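Local atomic coordinates of periplasmic sugar-binding protein (Chloroflexus aurantiacus, PDB entry 4RXU), a protein that binds beta-D-glucopyranose between its two lobes and probably delivers sugar to an ABC-type transporter as its solute-binding component. Residues P156-A161 with D261-D266; Q141-L146 with K178-K183. All coordinates share one frame; numbering follows the deposited sequence.

Contact 1 of 2, residues P156-A161 with D261-D266; sequences PLYLYA and DAFAAD
Phe263 drives its ring edge against one face of the Tyr158 ring. The pair is T-shaped (edge-to-face): the planes stand at 81° and the centroids are 4.9 Å apart. Phe263 has CG anti to its carbonyl carbon (chi1 -83°), which sends the ring from the helix toward the tyrosines. Phe263 CZ leads, 3.6 Å from Tyr158 CG, so it meets the face near the CB end of the ring. Phe263 CE2 follows at 3.8 Å from Tyr158 CD1. The side chains of Tyr160 and Phe263 point at each other from opposite directions. Tyr160 OH lies in the plane of the Phe263 ring, at the edge, 3.8 Å from Phe263 CE1. This is van der Waals contact with a ring carbon; the polar partner of the hydroxyl is Asn234 OD1. Tyr158 OH is held by the carbonyl of Asp242. These two bonds fix the far ends of both tyrosines. Phe263 also rests on Val246, Ile248, Leu235, Val269 and Tyr272. Tyr158, Tyr160 and Phe263 are all buried. The contact joins strand 155-159 and the residue just after it to helix 253-264, one of the helices covering the parallel sheet in this lobe of the periplasmic binding protein fold.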
loop_
_atom_site.group_PDB
_atom_site.type_symbol
_atom_site.label_atom_id
_atom_site.label_comp_id
_atom_site.label_asym_id
_atom_site.label_seq_id
_atom_site.Cartn_x
_atom_site.Cartn_y
_atom_site.Cartn_z
ATOM N N PRO A 156 18.044 -6.540 -16.194
ATOM C CA PRO A 156 18.192 -6.329 -14.762
ATOM C C PRO A 156 16.880 -5.973 -14.063
ATOM O O PRO A 156 16.150 -5.098 -14.536
ATOM C CB PRO A 156 19.165 -5.147 -14.673
ATOM C CG PRO A 156 19.967 -5.246 -15.933
ATOM C CD PRO A 156 18.947 -5.664 -16.969
ATOM N N LEU A 157 16.680 -6.588 -12.905
ATOM C CA LEU A 157 15.493 -6.414 -12.095
ATOM C C LEU A 157 15.923 -6.062 -10.680
ATOM O O LEU A 157 16.708 -6.794 -10.049
ATOM C CB LEU A 157 14.641 -7.693 -12.106
ATOM C CG LEU A 157 13.358 -7.654 -11.251
ATOM C CD1 LEU A 157 12.390 -6.607 -11.757
ATOM C CD2 LEU A 157 12.708 -9.024 -11.261
ATOM N N TYR A 158 15.439 -4.925 -10.209
ATOM C CA TYR A 158 15.695 -4.455 -8.865
ATOM C C TYR A 158 14.375 -4.505 -8.092
ATOM O O TYR A 158 13.373 -3.907 -8.517
ATOM C CB TYR A 158 16.253 -3.037 -8.915
ATOM C CG TYR A 158 17.660 -2.984 -9.502
ATOM C CD1 TYR A 158 17.882 -3.038 -10.880
ATOM C CD2 TYR A 158 18.765 -2.896 -8.672
ATOM C CE1 TYR A 158 19.172 -2.990 -11.414
ATOM C CE2 TYR A 158 20.057 -2.863 -9.190
ATOM C CZ TYR A 158 20.262 -2.914 -10.563
ATOM O OH TYR A 158 21.564 -2.880 -11.065
ATOM N N LEU A 159 14.373 -5.235 -6.982
ATOM C CA LEU A 159 13.153 -5.443 -6.177
ATOM C C LEU A 159 13.169 -4.555 -4.957
ATOM O O LEU A 159 14.222 -4.398 -4.321
ATOM C CB LEU A 159 13.074 -6.904 -5.704
ATOM C CG LEU A 159 13.070 -7.988 -6.796
ATOM C CD1 LEU A 159 13.212 -9.370 -6.181
ATOM C CD2 LEU A 159 11.845 -7.908 -7.707
ATOM N N TYR A 160 12.007 -3.994 -4.612
ATOM C CA TYR A 160 11.859 -3.194 -3.388
ATOM C C TYR A 160 10.523 -3.520 -2.755
ATOM O O TYR A 160 9.597 -4.007 -3.408
ATOM C CB TYR A 160 11.987 -1.684 -3.669
ATOM C CG TYR A 160 13.363 -1.367 -4.233
ATOM C CD1 TYR A 160 14.468 -1.251 -3.383
ATOM C CD2 TYR A 160 13.575 -1.268 -5.611
ATOM C CE1 TYR A 160 15.744 -0.979 -3.880
ATOM C CE2 TYR A 160 14.852 -1.031 -6.119
ATOM C CZ TYR A 160 15.932 -0.883 -5.248
ATOM O OH TYR A 160 17.192 -0.630 -5.755
ATOM N N ALA A 161 10.466 -3.302 -1.452
ATOM C CA ALA A 161 9.287 -3.667 -0.672
ATOM C C ALA A 161 8.941 -2.658 0.413
ATOM O O ALA A 161 9.746 -1.784 0.778
ATOM C CB ALA A 161 9.472 -5.062 -0.037
ATOM N N ASP A 261 15.010 8.652 -8.527
ATOM C CA ASP A 261 16.006 9.728 -8.406
ATOM C C ASP A 261 17.425 9.167 -8.397
ATOM O O ASP A 261 18.325 9.703 -9.043
ATOM C CB ASP A 261 15.787 10.586 -7.145
ATOM C CG ASP A 261 14.543 11.462 -7.209
ATOM O OD1 ASP A 261 13.914 11.614 -8.295
ATOM O OD2 ASP A 261 14.192 11.987 -6.119
ATOM N N ALA A 262 17.627 8.076 -7.675
ATOM C CA ALA A 262 18.945 7.413 -7.670
ATOM C C ALA A 262 19.333 6.836 -9.031
ATOM O O ALA A 262 20.467 7.009 -9.512
ATOM C CB ALA A 262 18.962 6.314 -6.612
ATOM N N PHE A 263 18.394 6.107 -9.642
ATOM C CA PHE A 263 18.627 5.471 -10.941
ATOM C C PHE A 263 18.816 6.492 -12.068
ATOM O O PHE A 263 19.656 6.291 -12.947
ATOM C CB PHE A 263 17.501 4.494 -11.271
ATOM C CG PHE A 263 17.678 3.125 -10.639
ATOM C CD1 PHE A 263 17.467 2.924 -9.285
ATOM C CD2 PHE A 263 18.101 2.050 -11.402
ATOM C CE1 PHE A 263 17.618 1.664 -8.712
ATOM C CE2 PHE A 263 18.257 0.788 -10.841
ATOM C CZ PHE A 263 18.019 0.605 -9.489
ATOM N N ALA A 264 18.081 7.603 -12.005
ATOM C CA ALA A 264 18.195 8.663 -13.021
ATOM C C ALA A 264 19.589 9.269 -13.031
ATOM O O ALA A 264 20.076 9.710 -14.065
ATOM C CB ALA A 264 17.168 9.747 -12.770
ATOM N N ALA A 265 20.210 9.301 -11.857
ATOM C CA ALA A 265 21.555 9.872 -11.677
ATOM C C ALA A 265 22.732 8.978 -12.073
ATOM O O ALA A 265 23.874 9.428 -12.056
ATOM C CB ALA A 265 21.743 10.329 -10.239
ATOM N N ASP A 266 22.463 7.724 -12.401
ATOM C CA ASP A 266 23.517 6.762 -12.666
ATOM C C ASP A 266 23.688 6.761 -14.170
ATOM O O ASP A 266 22.793 6.334 -14.903
ATOM C CB ASP A 266 23.104 5.391 -12.135
ATOM C CG ASP A 266 24.184 4.334 -12.297
ATOM O OD1 ASP A 266 24.724 4.173 -13.412
ATOM O OD2 ASP A 266 24.472 3.634 -11.302
#

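Contact 2 of 2, residues Q141-L146 with K178-K183; sequences QQAQYL and KVLQPK
Ala143 packs against two consecutive residues of the other helix, Val179 and Leu180. Its CB lies 3.6 Å from Val179 CB and 3.6 Å from Leu180 CG. The methyl thus sits against the branch points of both side chains. Val179 also reaches it with CG1, which stands anti to the backbone N (chi1 169°). The same CG1 is 3.7 Å from Gln144 OE1, where the two side chains cross at about a right angle. Gln144 bends at its second torsion (chi2 66°), which turns the amide across toward the valine. Its NE2 is hydrogen-bonded to Asp148 OD1, one turn further on. That bond helps hold the amide with OE1 on the valine methyls. Leu180 CD2 lies 3.9 Å from Ala143 CB, on the more buried side of the contact.

The small alanine lets the backbones come close: the CA atoms of Ala143 and Val179 are 6.0 Å apart. The local axes approach to 8.6 Å at 34°. Further out, Val179 also touches Val147, and Leu180 rests on Leu249 and Phe189 of the sheet beneath. Helices 135-148 and 167-185 lie side by side on one face of the parallel sheet. Helix 167-185 is the connection of a beta-alpha-beta crossover from strand 155-159 to the adjacent parallel strand 189-191, as in a periplasmic binding protein lobe.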
loop_
_atom_site.group_PDB
_atom_site.type_symbol
_atom_site.label_atom_id
_atom_site.label_comp_id
_atom_site.label_asym_id
_atom_site.label_seq_id
_atom_site.Cartn_x
_atom_site.Cartn_y
_atom_site.Cartn_z
ATOM N N GLN A 141 -0.208 -6.025 -10.733
ATOM C CA GLN A 141 -0.205 -4.979 -11.739
ATOM C C GLN A 141 1.147 -4.292 -11.852
ATOM O O GLN A 141 1.606 -3.948 -12.934
ATOM C CB GLN A 141 -1.288 -3.956 -11.464
ATOM C CG GLN A 141 -2.668 -4.460 -11.820
ATOM C CD GLN A 141 -3.738 -3.402 -11.604
ATOM O OE1 GLN A 141 -3.467 -2.226 -11.697
ATOM N NE2 GLN A 141 -4.945 -3.823 -11.357
ATOM N N GLN A 142 1.795 -4.080 -10.719
ATOM C CA GLN A 142 3.133 -3.512 -10.748
ATOM C C GLN A 142 4.067 -4.417 -11.556
ATOM O O GLN A 142 4.779 -3.976 -12.469
ATOM C CB GLN A 142 3.656 -3.311 -9.330
ATOM C CG GLN A 142 2.930 -2.229 -8.568
ATOM C CD GLN A 142 3.326 -2.167 -7.134
ATOM O OE1 GLN A 142 3.736 -3.160 -6.557
ATOM N NE2 GLN A 142 3.200 -0.996 -6.541
ATOM N N ALA A 143 4.092 -5.686 -11.183
ATOM C CA ALA A 143 4.963 -6.626 -11.884
ATOM C C ALA A 143 4.613 -6.794 -13.364
ATOM O O ALA A 143 5.503 -6.885 -14.220
ATOM C CB ALA A 143 4.945 -7.971 -11.188
ATOM N N GLN A 144 3.320 -6.858 -13.653
ATOM C CA GLN A 144 2.857 -7.066 -15.018
ATOM C C GLN A 144 3.311 -5.912 -15.926
ATOM O O GLN A 144 3.712 -6.140 -17.056
ATOM C CB GLN A 144 1.339 -7.270 -15.062
ATOM C CG GLN A 144 0.853 -7.781 -16.404
ATOM C CD GLN A 144 1.365 -9.178 -16.680
ATOM O OE1 GLN A 144 1.125 -10.094 -15.897
ATOM N NE2 GLN A 144 2.094 -9.339 -17.774
ATOM N N TYR A 145 3.304 -4.691 -15.399
ATOM C CA TYR A 145 3.798 -3.537 -16.144
ATOM C C TYR A 145 5.267 -3.749 -16.538
ATOM O O TYR A 145 5.651 -3.543 -17.689
ATOM C CB TYR A 145 3.630 -2.220 -15.357
ATOM C CG TYR A 145 4.144 -1.060 -16.162
ATOM C CD1 TYR A 145 5.498 -0.725 -16.126
ATOM C CD2 TYR A 145 3.304 -0.338 -16.995
ATOM C CE1 TYR A 145 6.007 0.307 -16.894
ATOM C CE2 TYR A 145 3.793 0.705 -17.767
ATOM C CZ TYR A 145 5.136 1.018 -17.709
ATOM O OH TYR A 145 5.626 2.033 -18.475
ATOM N N LEU A 146 6.072 -4.233 -15.602
ATOM C CA LEU A 146 7.479 -4.466 -15.864
ATOM C C LEU A 146 7.639 -5.540 -16.933
ATOM O O LEU A 146 8.396 -5.377 -17.904
ATOM C CB LEU A 146 8.221 -4.851 -14.599
ATOM C CG LEU A 146 8.262 -3.738 -13.542
ATOM C CD1 LEU A 146 8.919 -4.259 -12.278
ATOM C CD2 LEU A 146 8.983 -2.454 -13.960
ATOM N N LYS A 178 4.426 -13.420 -7.876
ATOM C CA LYS A 178 3.734 -14.451 -8.640
ATOM C C LYS A 178 3.638 -14.138 -10.124
ATOM O O LYS A 178 3.299 -15.021 -10.906
ATOM C CB LYS A 178 2.407 -14.823 -7.994
ATOM C CG LYS A 178 2.671 -15.367 -6.584
ATOM C CD LYS A 178 1.574 -16.239 -6.101
ATOM C CE LYS A 178 1.957 -17.091 -4.918
ATOM N NZ LYS A 178 0.668 -17.564 -4.354
ATOM N N VAL A 179 3.976 -12.901 -10.498
ATOM C CA VAL A 179 4.169 -12.527 -11.897
ATOM C C VAL A 179 5.644 -12.542 -12.286
ATOM O O VAL A 179 6.012 -13.006 -13.376
ATOM C CB VAL A 179 3.539 -11.136 -12.167
ATOM C CG1 VAL A 179 3.942 -10.577 -13.528
ATOM C CG2 VAL A 179 2.020 -11.207 -12.044
ATOM N N LEU A 180 6.492 -12.012 -11.419
ATOM C CA LEU A 180 7.910 -11.942 -11.755
ATOM C C LEU A 180 8.655 -13.281 -11.731
ATOM O O LEU A 180 9.548 -13.502 -12.543
ATOM C CB LEU A 180 8.652 -10.938 -10.865
ATOM C CG LEU A 180 8.188 -9.491 -10.924
ATOM C CD1 LEU A 180 8.772 -8.695 -9.761
ATOM C CD2 LEU A 180 8.551 -8.843 -12.244
ATOM N N GLN A 181 8.296 -14.158 -10.798
ATOM C CA GLN A 181 9.074 -15.362 -10.594
ATOM C C GLN A 181 9.188 -16.219 -11.873
ATOM O O GLN A 181 10.289 -16.658 -12.224
ATOM C CB GLN A 181 8.568 -16.156 -9.380
ATOM C CG GLN A 181 9.356 -17.428 -9.088
ATOM C CD GLN A 181 8.981 -18.606 -9.996
ATOM O OE1 GLN A 181 7.812 -18.780 -10.368
ATOM N NE2 GLN A 181 9.976 -19.437 -10.328
ATOM N N PRO A 182 8.073 -16.430 -12.591
ATOM C CA PRO A 182 8.240 -17.193 -13.827
ATOM C C PRO A 182 9.165 -16.516 -14.828
ATOM O O PRO A 182 9.841 -17.185 -15.588
ATOM C CB PRO A 182 6.832 -17.229 -14.406
ATOM C CG PRO A 182 5.937 -17.104 -13.231
ATOM C CD PRO A 182 6.653 -16.240 -12.248
ATOM N N LYS A 183 9.150 -15.192 -14.850
ATOM C CA LYS A 183 10.001 -14.423 -15.763
ATOM C C LYS A 183 11.447 -14.259 -15.300
ATOM O O LYS A 183 12.295 -13.783 -16.038
ATOM C CB LYS A 183 9.348 -13.070 -16.036
ATOM C CG LYS A 183 7.948 -13.219 -16.628
ATOM C CD LYS A 183 7.903 -14.053 -17.887
ATOM C CE LYS A 183 8.690 -13.386 -18.984
ATOM N NZ LYS A 183 8.687 -14.285 -20.170
#

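The two contacts lie on the two sides of strand 155-159, with their centres about 16 Å apart. Contact 1 includes the strand and contact 2 packs on it. Along the chain, helix 135-148 comes first, then strand 155-159, helix 167-185 and finally helix 253-264. Leu180 CD1 packs 3.8 Å from Leu159 CD2, and Leu146 CD1 is 4.2 Å from Leu157 CD1. Contact 1 uses Tyr158 and Tyr160, in and just after the strand, whose side chains point to the opposite side. Helices thus cover both faces of the parallel sheet, a three-layer alpha/beta/alpha lobe. The side chain of Tyr160 is about 12 Å from the bound glucose, so contact 1 is outside the sugar pocket.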